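Local coordinates for protein nudix hydrolase DR_0079 (Deinococcus radiodurans, PDB 2O5F) that hydrolyses nucleoside di- and triphosphates to monophosphates with a marked preference for CDP and CTP, using magnesium as cofactor, at residues Asn38-Asn43 with Met116-Leu121; Gly46-Pro51 with Leu140-Leu145; Thr110-Phe115 with Ala160-Arg165. One frame throughout, in Å; residues are numbered along the deposited sequence.

Contact 1 (Asn38-Asn43 with Met116-Leu121)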
loop_
_atom_site.group_PDB
_atom_site.type_symbol
_atom_site.label_atom_id
_atom_site.label_comp_id
_atom_site.label_asym_id
_atom_site.label_seq_id
_atom_site.Cartn_x
_atom_site.Cartn_y
_atom_site.Cartn_z
ATOM N N ASN A 38 0.881 2.351 1.919
ATOM C CA ASN A 38 0.293 1.039 1.732
ATOM C C ASN A 38 -0.617 0.820 2.927
ATOM O O ASN A 38 -0.327 1.294 4.027
ATOM C CB ASN A 38 1.375 -0.046 1.686
ATOM C CG ASN A 38 2.099 -0.099 0.345
ATOM O OD1 ASN A 38 1.483 -0.312 -0.692
ATOM N ND2 ASN A 38 3.410 0.094 0.368
ATOM N N ALA A 39 -1.729 0.134 2.711
ATOM C CA ALA A 39 -2.645 -0.134 3.809
ATOM C C ALA A 39 -3.346 -1.454 3.601
ATOM O O ALA A 39 -3.504 -1.924 2.475
ATOM C CB ALA A 39 -3.671 0.988 3.940
ATOM N N PHE A 40 -3.741 -2.050 4.718
ATOM C CA PHE A 40 -4.446 -3.307 4.725
ATOM C C PHE A 40 -5.775 -3.078 5.419
ATOM O O PHE A 40 -5.839 -2.404 6.446
ATOM C CB PHE A 40 -3.658 -4.363 5.501
ATOM C CG PHE A 40 -2.453 -4.875 4.776
ATOM C CD1 PHE A 40 -2.595 -5.680 3.655
ATOM C CD2 PHE A 40 -1.172 -4.559 5.219
ATOM C CE1 PHE A 40 -1.472 -6.172 2.977
ATOM C CE2 PHE A 40 -0.041 -5.044 4.545
ATOM C CZ PHE A 40 -0.199 -5.853 3.421
ATOM N N LEU A 41 -6.829 -3.622 4.833
ATOM C CA LEU A 41 -8.162 -3.540 5.407
ATOM C C LEU A 41 -8.334 -4.890 6.105
ATOM O O LEU A 41 -8.314 -5.931 5.449
ATOM C CB LEU A 41 -9.198 -3.392 4.292
ATOM C CG LEU A 41 -10.673 -3.384 4.707
ATOM C CD1 LEU A 41 -10.972 -2.116 5.499
ATOM C CD2 LEU A 41 -11.556 -3.447 3.466
ATOM N N ARG A 42 -8.482 -4.886 7.429
ATOM C CA ARG A 42 -8.645 -6.142 8.157
ATOM C C ARG A 42 -9.984 -6.210 8.884
ATOM O O ARG A 42 -10.394 -5.252 9.543
ATOM C CB ARG A 42 -7.510 -6.337 9.171
ATOM C CG ARG A 42 -7.567 -7.683 9.889
ATOM C CD ARG A 42 -6.508 -7.801 10.971
ATOM N NE ARG A 42 -6.630 -6.726 11.951
ATOM C CZ ARG A 42 -5.905 -6.635 13.062
ATOM N NH1 ARG A 42 -4.996 -7.562 13.344
ATOM N NH2 ARG A 42 -6.084 -5.613 13.890
ATOM N N ASN A 43 -10.664 -7.345 8.766
ATOM C CA ASN A 43 -11.952 -7.505 9.422
ATOM C C ASN A 43 -11.808 -8.116 10.817
ATOM O O ASN A 43 -10.701 -8.332 11.303
ATOM C CB ASN A 43 -12.906 -8.346 8.562
ATOM C CG ASN A 43 -12.416 -9.771 8.320
ATOM O OD1 ASN A 43 -11.572 -10.293 9.047
ATOM N ND2 ASN A 43 -12.970 -10.415 7.291
ATOM N N MET A 116 8.018 4.300 3.258
ATOM C CA MET A 116 6.588 4.150 3.364
ATOM C C MET A 116 6.023 4.081 4.757
ATOM O O MET A 116 6.712 3.772 5.732
ATOM C CB MET A 116 6.156 2.879 2.632
ATOM C CG MET A 116 6.776 1.605 3.196
ATOM S SD MET A 116 6.165 0.116 2.366
ATOM C CE MET A 116 7.069 0.142 0.826
ATOM N N CYS A 117 4.742 4.394 4.825
ATOM C CA CYS A 117 4.006 4.274 6.054
ATOM C C CYS A 117 2.949 3.257 5.658
ATOM O O CYS A 117 2.345 3.363 4.580
ATOM C CB CYS A 117 3.337 5.581 6.460
ATOM S SG CYS A 117 2.531 5.449 8.068
ATOM N N VAL A 118 2.758 2.263 6.516
ATOM C CA VAL A 118 1.774 1.215 6.292
ATOM C C VAL A 118 0.688 1.442 7.338
ATOM O O VAL A 118 0.984 1.657 8.513
ATOM C CB VAL A 118 2.388 -0.192 6.487
ATOM C CG1 VAL A 118 1.406 -1.267 6.028
ATOM C CG2 VAL A 118 3.695 -0.300 5.716
ATOM N N TYR A 119 -0.561 1.414 6.896
ATOM C CA TYR A 119 -1.700 1.636 7.778
ATOM C C TYR A 119 -2.586 0.411 7.841
ATOM O O TYR A 119 -2.511 -0.469 6.986
ATOM C CB TYR A 119 -2.546 2.788 7.244
ATOM C CG TYR A 119 -1.811 4.088 7.119
ATOM C CD1 TYR A 119 -1.656 4.932 8.222
ATOM C CD2 TYR A 119 -1.265 4.486 5.896
ATOM C CE1 TYR A 119 -0.983 6.139 8.106
ATOM C CE2 TYR A 119 -0.589 5.691 5.775
ATOM C CZ TYR A 119 -0.453 6.510 6.879
ATOM O OH TYR A 119 0.211 7.711 6.754
ATOM N N GLU A 120 -3.433 0.357 8.860
ATOM C CA GLU A 120 -4.382 -0.735 8.972
ATOM C C GLU A 120 -5.760 -0.094 9.112
ATOM O O GLU A 120 -5.976 0.742 9.988
ATOM C CB GLU A 120 -4.090 -1.621 10.186
ATOM C CG GLU A 120 -5.092 -2.756 10.337
ATOM C CD GLU A 120 -4.780 -3.677 11.499
ATOM O OE1 GLU A 120 -4.904 -3.230 12.661
ATOM O OE2 GLU A 120 -4.400 -4.842 11.243
ATOM N N LEU A 121 -6.671 -0.469 8.221
ATOM C CA LEU A 121 -8.037 0.041 8.221
ATOM C C LEU A 121 -8.899 -1.091 8.777
ATOM O O LEU A 121 -8.706 -2.251 8.412
ATOM C CB LEU A 121 -8.468 0.374 6.786
ATOM C CG LEU A 121 -9.546 1.433 6.527
ATOM C CD1 LEU A 121 -8.995 2.804 6.903
ATOM C CD2 LEU A 121 -9.942 1.426 5.044
#
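Asn-38 to Arg-42 runs parallel to Met-116 to Leu-121, the two strand axes 15° apart and joined by five backbone hydrogen bonds, from Asn-38 N to Cys-117 O at one end to Arg-42 N to Leu-121 O at the other. In the usual parallel pattern, Asn-38, Phe-40 and Arg-42 make all the bonds of the first strand. The carbonyl of Asn-38 takes the N-H of Tyr-119 and that of Phe-40 takes the N-H of Leu-121.

Ala-39, Leu-41, Tyr-119 and Leu-121 share one face. There Leu-41 CD1 lies 3.7 Å from Leu-121 CD2, and Ala-39 CB sits 3.9 Å from Tyr-119 CB. The opposite face carries Asn-38, Phe-40, Val-118 and Glu-120. At its start the amide ND2 of Asn-38 makes a weak hydrogen bond, 3.4 Å, to Met-116 SD. Farther along, Phe-40 CD2 comes within 4.3 Å of Val-118 CG1.

Beyond them the Glu-120 carboxylate lies over one face of the Arg-42 guanidinium, near its rim, the two planes 34° apart. Arg-42 NH2 is 2.9 Å from Glu-120 OE1, yet no N-H points at that oxygen, so the salt bridge is one of charge alone. A bend at chi3 (57°) in the otherwise extended Arg-42 folds the guanidinium back over the acid. The strongest polar partner of Glu-120 is Tyr-167 OH, bonded to OE2; OE1 also has a salt bridge to Arg-100.

These are the central strands of the mixed sheet of the Nudix fold, flanked by 68-71 and 98-105. Helix 78-90 of the Nudix box, which carries the inferred magnesium ligands Glu-85 and Glu-89, packs on the Ala-39 and Tyr-119 face, while helix 159-166 covers Asn-38 and Phe-40 on the other.

Contact 2 (Gly46-Pro51 with Leu140-Leu145)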
loop_
_atom_site.group_PDB
_atom_site.type_symbol
_atom_site.label_atom_id
_atom_site.label_comp_id
_atom_site.label_asym_id
_atom_site.label_seq_id
_atom_site.Cartn_x
_atom_site.Cartn_y
_atom_site.Cartn_z
ATOM N N GLY A 46 -9.840 -11.444 11.266
ATOM C CA GLY A 46 -8.400 -11.500 11.088
ATOM C C GLY A 46 -7.977 -11.700 9.640
ATOM O O GLY A 46 -6.845 -12.097 9.365
ATOM N N GLN A 47 -8.889 -11.430 8.712
ATOM C CA GLN A 47 -8.600 -11.570 7.287
ATOM C C GLN A 47 -8.320 -10.193 6.687
ATOM O O GLN A 47 -8.825 -9.185 7.169
ATOM C CB GLN A 47 -9.796 -12.198 6.571
ATOM C CG GLN A 47 -10.147 -13.596 7.055
ATOM C CD GLN A 47 -11.492 -14.055 6.534
ATOM O OE1 GLN A 47 -12.487 -13.336 6.644
ATOM N NE2 GLN A 47 -11.538 -15.258 5.976
ATOM N N LEU A 48 -7.511 -10.162 5.635
ATOM C CA LEU A 48 -7.184 -8.914 4.960
ATOM C C LEU A 48 -7.895 -8.916 3.605
ATOM O O LEU A 48 -7.946 -9.949 2.938
ATOM C CB LEU A 48 -5.667 -8.819 4.752
ATOM C CG LEU A 48 -4.762 -9.054 5.969
ATOM C CD1 LEU A 48 -3.302 -9.009 5.523
ATOM C CD2 LEU A 48 -5.019 -7.997 7.046
ATOM N N TRP A 49 -8.460 -7.785 3.190
ATOM C CA TRP A 49 -9.132 -7.766 1.893
ATOM C C TRP A 49 -8.056 -7.524 0.849
ATOM O O TRP A 49 -7.479 -6.439 0.765
ATOM C CB TRP A 49 -10.187 -6.667 1.811
ATOM C CG TRP A 49 -11.067 -6.803 0.592
ATOM C CD1 TRP A 49 -12.079 -7.701 0.404
ATOM C CD2 TRP A 49 -10.983 -6.036 -0.619
ATOM N NE1 TRP A 49 -12.633 -7.539 -0.852
ATOM C CE2 TRP A 49 -11.973 -6.527 -1.500
ATOM C CE3 TRP A 49 -10.160 -4.981 -1.045
ATOM C CZ2 TRP A 49 -12.166 -6.005 -2.782
ATOM C CZ3 TRP A 49 -10.356 -4.455 -2.329
ATOM C CH2 TRP A 49 -11.352 -4.974 -3.177
ATOM N N ILE A 50 -7.797 -8.546 0.046
ATOM C CA ILE A 50 -6.745 -8.463 -0.958
ATOM C C ILE A 50 -7.296 -8.345 -2.366
ATOM O O ILE A 50 -7.909 -9.283 -2.886
ATOM C CB ILE A 50 -5.830 -9.710 -0.866
ATOM C CG1 ILE A 50 -5.238 -9.814 0.551
ATOM C CG2 ILE A 50 -4.715 -9.611 -1.894
ATOM C CD1 ILE A 50 -4.416 -8.587 0.967
ATOM N N PRO A 51 -7.081 -7.186 -3.007
ATOM C CA PRO A 51 -7.594 -7.029 -4.365
ATOM C C PRO A 51 -6.663 -7.637 -5.396
ATOM O O PRO A 51 -5.540 -8.034 -5.086
ATOM C CB PRO A 51 -7.703 -5.521 -4.519
ATOM C CG PRO A 51 -6.548 -5.012 -3.714
ATOM C CD PRO A 51 -6.561 -5.910 -2.477
ATOM N N LEU A 140 -8.762 -12.785 2.827
ATOM C CA LEU A 140 -7.843 -13.892 2.973
ATOM C C LEU A 140 -7.032 -13.761 4.236
ATOM O O LEU A 140 -6.700 -12.657 4.672
ATOM C CB LEU A 140 -6.872 -13.941 1.793
ATOM C CG LEU A 140 -7.388 -14.118 0.367
ATOM C CD1 LEU A 140 -6.222 -13.908 -0.587
ATOM C CD2 LEU A 140 -8.006 -15.503 0.179
ATOM N N THR A 141 -6.713 -14.902 4.823
ATOM C CA THR A 141 -5.891 -14.912 6.012
ATOM C C THR A 141 -4.468 -14.693 5.515
ATOM O O THR A 141 -4.137 -15.050 4.387
ATOM C CB THR A 141 -5.966 -16.260 6.720
ATOM O OG1 THR A 141 -5.399 -17.272 5.875
ATOM C CG2 THR A 141 -7.410 -16.609 7.019
ATOM N N PRO A 142 -3.612 -14.084 6.341
ATOM C CA PRO A 142 -2.226 -13.852 5.923
ATOM C C PRO A 142 -1.534 -15.154 5.526
ATOM O O PRO A 142 -0.707 -15.175 4.618
ATOM C CB PRO A 142 -1.600 -13.224 7.155
ATOM C CG PRO A 142 -2.750 -12.413 7.709
ATOM C CD PRO A 142 -3.909 -13.380 7.600
ATOM N N GLU A 143 -1.883 -16.241 6.215
ATOM C CA GLU A 143 -1.300 -17.556 5.939
ATOM C C GLU A 143 -1.595 -18.029 4.516
ATOM O O GLU A 143 -0.696 -18.474 3.789
ATOM C CB GLU A 143 -1.851 -18.590 6.923
ATOM C CG GLU A 143 -1.292 -19.988 6.714
ATOM C CD GLU A 143 -2.022 -21.040 7.527
ATOM O OE1 GLU A 143 -3.167 -21.390 7.166
ATOM O OE2 GLU A 143 -1.452 -21.508 8.536
ATOM N N HIS A 144 -2.862 -17.951 4.129
ATOM C CA HIS A 144 -3.284 -18.360 2.790
ATOM C C HIS A 144 -2.684 -17.438 1.726
ATOM O O HIS A 144 -2.267 -17.890 0.659
ATOM C CB HIS A 144 -4.815 -18.340 2.682
ATOM C CG HIS A 144 -5.487 -19.510 3.331
ATOM N ND1 HIS A 144 -6.847 -19.569 3.534
ATOM C CD2 HIS A 144 -4.984 -20.674 3.815
ATOM C CE1 HIS A 144 -7.156 -20.714 4.117
ATOM N NE2 HIS A 144 -6.044 -21.401 4.298
ATOM N N LEU A 145 -2.647 -16.143 2.019
ATOM C CA LEU A 145 -2.092 -15.185 1.071
ATOM C C LEU A 145 -0.617 -15.480 0.807
ATOM O O LEU A 145 -0.179 -15.559 -0.347
ATOM C CB LEU A 145 -2.232 -13.758 1.603
ATOM C CG LEU A 145 -1.544 -12.665 0.776
ATOM C CD1 LEU A 145 -2.092 -12.674 -0.660
ATOM C CD2 LEU A 145 -1.788 -11.296 1.426
#
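Leu-48 and Leu-140 form an antiparallel hydrogen-bonded pair in which each main chain both gives and receives: Leu-48 N bonds Leu-140 O at 2.8 Å, and Leu-140 N bonds Leu-48 O at 3.0 Å. Both bonds are nearly straight at the hydrogen, although each donor is tilted by a little under 30° from the plane of the carbonyl it meets.

The buried part of the contact lies on the side to which Leu-48, Ile-50 and Leu-140 turn, with Leu-145 facing them. The ends of Ile-50 and Leu-145 meet head-on, and Ile-50 CD1, 3.8 Å from Leu-145 CD2, marks the close point. On Leu-145, CG is placed anti to the backbone N (chi1 173°), which carries CD2 out from the first turn of the helix to the isoleucine. Leu-140 approaches the same isoleucine nearer its root, Leu-140 CD1 being 4.2 Å from Ile-50 CB. Next to them Leu-48 lies roughly perpendicular to Pro-142, CD1 against CG, and Val-163 of helix 159-166 touches both Pro-142 and Leu-145 from beyond.

Toward solvent Gly-46, Gln-47 and Thr-141 are only partly buried. The side chains of Gln-47 and Thr-141 touch through a single pair, Gln-47 CG 4.1 Å from Thr-141 CG2, and Gly-46 adds its carbonyl oxygen against Pro-142 CD.

Thr-141 is also the N-cap of helix 142-151. Thr-141 OG1 accepts from His-144 N at 3.2 Å, and the Thr-141 carbonyl takes the N-H of Leu-145, so the chain turns straight from strand into helix. The chemistry divides accordingly: main-chain bonds fix how strand 48-52 lines up with the end of strand 136-140, the threonine hydroxyl satisfies an N-H in the first turn of the helix, and the side-chain contact between helix and strand is apolar, while the paired backbone of Leu-140 positions the start of the helix.

Contact 3 (Thr110-Phe115 with Ala160-Arg165)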
loop_
_atom_site.group_PDB
_atom_site.type_symbol
_atom_site.label_atom_id
_atom_site.label_comp_id
_atom_site.label_asym_id
_atom_site.label_seq_id
_atom_site.Cartn_x
_atom_site.Cartn_y
_atom_site.Cartn_z
ATOM N N THR A 110 15.312 -2.610 4.610
ATOM C CA THR A 110 14.471 -3.753 4.274
ATOM C C THR A 110 14.603 -3.987 2.778
ATOM O O THR A 110 15.415 -3.342 2.112
ATOM C CB THR A 110 12.985 -3.445 4.535
ATOM O OG1 THR A 110 12.567 -2.363 3.687
ATOM C CG2 THR A 110 12.753 -3.063 5.991
ATOM N N THR A 111 13.815 -4.910 2.237
ATOM C CA THR A 111 13.857 -5.123 0.797
ATOM C C THR A 111 12.613 -4.515 0.157
ATOM O O THR A 111 12.213 -4.906 -0.941
ATOM C CB THR A 111 13.978 -6.627 0.399
ATOM O OG1 THR A 111 13.179 -7.443 1.267
ATOM C CG2 THR A 111 15.427 -7.067 0.455
ATOM N N LEU A 112 12.006 -3.555 0.853
ATOM C CA LEU A 112 10.832 -2.867 0.332
ATOM C C LEU A 112 11.331 -1.809 -0.654
ATOM O O LEU A 112 12.434 -1.272 -0.505
ATOM C CB LEU A 112 10.016 -2.231 1.462
ATOM C CG LEU A 112 9.363 -3.246 2.414
ATOM C CD1 LEU A 112 8.807 -2.520 3.633
ATOM C CD2 LEU A 112 8.243 -4.010 1.688
ATOM N N SER A 113 10.509 -1.521 -1.656
ATOM C CA SER A 113 10.842 -0.586 -2.740
ATOM C C SER A 113 11.055 0.908 -2.453
ATOM O O SER A 113 11.928 1.533 -3.062
ATOM C CB SER A 113 9.786 -0.714 -3.833
ATOM O OG SER A 113 8.506 -0.429 -3.308
ATOM N N SER A 114 10.254 1.476 -1.555
ATOM C CA SER A 114 10.325 2.897 -1.231
ATOM C C SER A 114 10.123 3.155 0.249
ATOM O O SER A 114 9.831 2.247 1.020
ATOM C CB SER A 114 9.216 3.664 -1.965
ATOM O OG SER A 114 9.173 3.367 -3.337
ATOM N N PHE A 115 10.272 4.421 0.633
ATOM C CA PHE A 115 10.023 4.825 1.999
ATOM C C PHE A 115 8.515 4.718 2.107
ATOM O O PHE A 115 7.795 5.000 1.146
ATOM C CB PHE A 115 10.492 6.261 2.214
ATOM C CG PHE A 115 11.947 6.356 2.551
ATOM C CD1 PHE A 115 12.380 6.122 3.852
ATOM C CD2 PHE A 115 12.888 6.634 1.569
ATOM C CE1 PHE A 115 13.734 6.164 4.172
ATOM C CE2 PHE A 115 14.247 6.677 1.882
ATOM C CZ PHE A 115 14.666 6.441 3.192
ATOM N N ALA A 160 4.263 -9.660 -0.062
ATOM C CA ALA A 160 4.677 -10.702 0.867
ATOM C C ALA A 160 5.471 -10.144 2.049
ATOM O O ALA A 160 5.167 -10.455 3.204
ATOM C CB ALA A 160 5.493 -11.771 0.145
ATOM N N GLU A 161 6.481 -9.322 1.766
ATOM C CA GLU A 161 7.309 -8.741 2.823
ATOM C C GLU A 161 6.493 -7.854 3.773
ATOM O O GLU A 161 6.715 -7.874 4.986
ATOM C CB GLU A 161 8.482 -7.946 2.216
ATOM C CG GLU A 161 9.354 -7.211 3.250
ATOM C CD GLU A 161 10.699 -6.725 2.689
ATOM O OE1 GLU A 161 10.854 -6.642 1.457
ATOM O OE2 GLU A 161 11.604 -6.413 3.487
ATOM N N LEU A 162 5.553 -7.081 3.232
ATOM C CA LEU A 162 4.726 -6.223 4.084
ATOM C C LEU A 162 3.866 -7.050 5.032
ATOM O O LEU A 162 3.695 -6.699 6.211
ATOM C CB LEU A 162 3.816 -5.325 3.242
ATOM C CG LEU A 162 4.493 -4.117 2.594
ATOM C CD1 LEU A 162 3.469 -3.344 1.766
ATOM C CD2 LEU A 162 5.077 -3.207 3.694
ATOM N N VAL A 163 3.317 -8.148 4.520
ATOM C CA VAL A 163 2.479 -9.017 5.340
ATOM C C VAL A 163 3.306 -9.662 6.447
ATOM O O VAL A 163 2.881 -9.709 7.606
ATOM C CB VAL A 163 1.814 -10.122 4.492
ATOM C CG1 VAL A 163 1.138 -11.154 5.397
ATOM C CG2 VAL A 163 0.794 -9.501 3.558
ATOM N N ARG A 164 4.488 -10.157 6.095
ATOM C CA ARG A 164 5.353 -10.785 7.083
ATOM C C ARG A 164 5.869 -9.789 8.122
ATOM O O ARG A 164 5.889 -10.088 9.317
ATOM C CB ARG A 164 6.537 -11.485 6.404
ATOM C CG ARG A 164 6.156 -12.757 5.664
ATOM C CD ARG A 164 7.376 -13.600 5.336
ATOM N NE ARG A 164 6.996 -14.976 5.019
ATOM C CZ ARG A 164 6.680 -15.406 3.803
ATOM N NH1 ARG A 164 6.703 -14.573 2.772
ATOM N NH2 ARG A 164 6.323 -16.670 3.622
ATOM N N ARG A 165 6.278 -8.603 7.688
ATOM C CA ARG A 165 6.792 -7.619 8.636
ATOM C C ARG A 165 5.708 -6.989 9.505
ATOM O O ARG A 165 5.954 -6.661 10.666
ATOM C CB ARG A 165 7.561 -6.514 7.908
ATOM C CG ARG A 165 8.923 -6.939 7.381
ATOM C CD ARG A 165 9.577 -5.805 6.614
ATOM N NE ARG A 165 10.906 -6.155 6.111
ATOM C CZ ARG A 165 12.001 -6.228 6.860
ATOM N NH1 ARG A 165 11.941 -5.973 8.157
ATOM N NH2 ARG A 165 13.163 -6.556 6.307
HETATM O O HOH W 1 14.345 -7.810 3.822
#
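Thr-111, in the loop ahead of strand 115-122, is gripped by Glu-161 from the neighbouring helix through its backbone N-H. Glu-161 can be followed outward from the helix. Glu-161 CB comes first, 4.0 Å from Leu-112 CD2. Glu-161 CG, set anti to the backbone N (chi1 176°), starts an extended chain and rests 3.7 Å from Leu-112 CD2. CD then brings the carboxylate up to Thr-111. Glu-161 OE1 lies 2.5 Å from Thr-111 OG1, too short a separation to be taken at face value. Glu-161 OE2 takes two good donors by different lone pairs, Thr-111 N at 3.0 Å on the syn side and Arg-165 NE at 2.7 Å on the anti side; Arg-165 NH2 adds a weak third.

Glu-161 and Arg-165 thus form an i to i+4 salt bridge along the exposed side of helix 159-166, and the loop docks on it. The loop itself is shaped by an ST turn, in which Thr-110 OG1 accepts from Leu-112 N; that hydroxyl is also hydrogen-bonded to Ser-106 O.

With the acid lying in the plane of the guanidinium at its edge, one face of Arg-165 is left for Thr-110, and Thr-110 CG2 sits over the centre of the group, 3.4 Å from Arg-165 CZ. A water closes the polar side by donating to Thr-111 OG1 and accepting from Arg-165 NH2. Deeper in, Leu-112 CD1 meets Leu-162 CD2 at 3.8 Å, and Phe-105 of strand 98-105 touches both leucines.

In the fold
All three contacts lie in the Nudix domain, and along the chain their segments interleave: 38-43, 46-51, 110-115, 116-121, 140-145, 160-165. Contact 1, at the middle of the mixed sheet, has its centre about 12 Å from that of contact 2 and about 13 Å from that of contact 3, while contacts 2 and 3 lie about 16 Å apart. Contacts 1 and 2 are joined by a probable hydrogen bond between Leu-41 O and Trp-49 N, and contacts 1 and 3 by Leu-162, which packs on Asn-38, Met-116 and Val-118. The C-terminal helix thus completes the alpha/beta/alpha sandwich of Nudix hydrolases, the inferred magnesium ligands being on helix 78-90, not on this one.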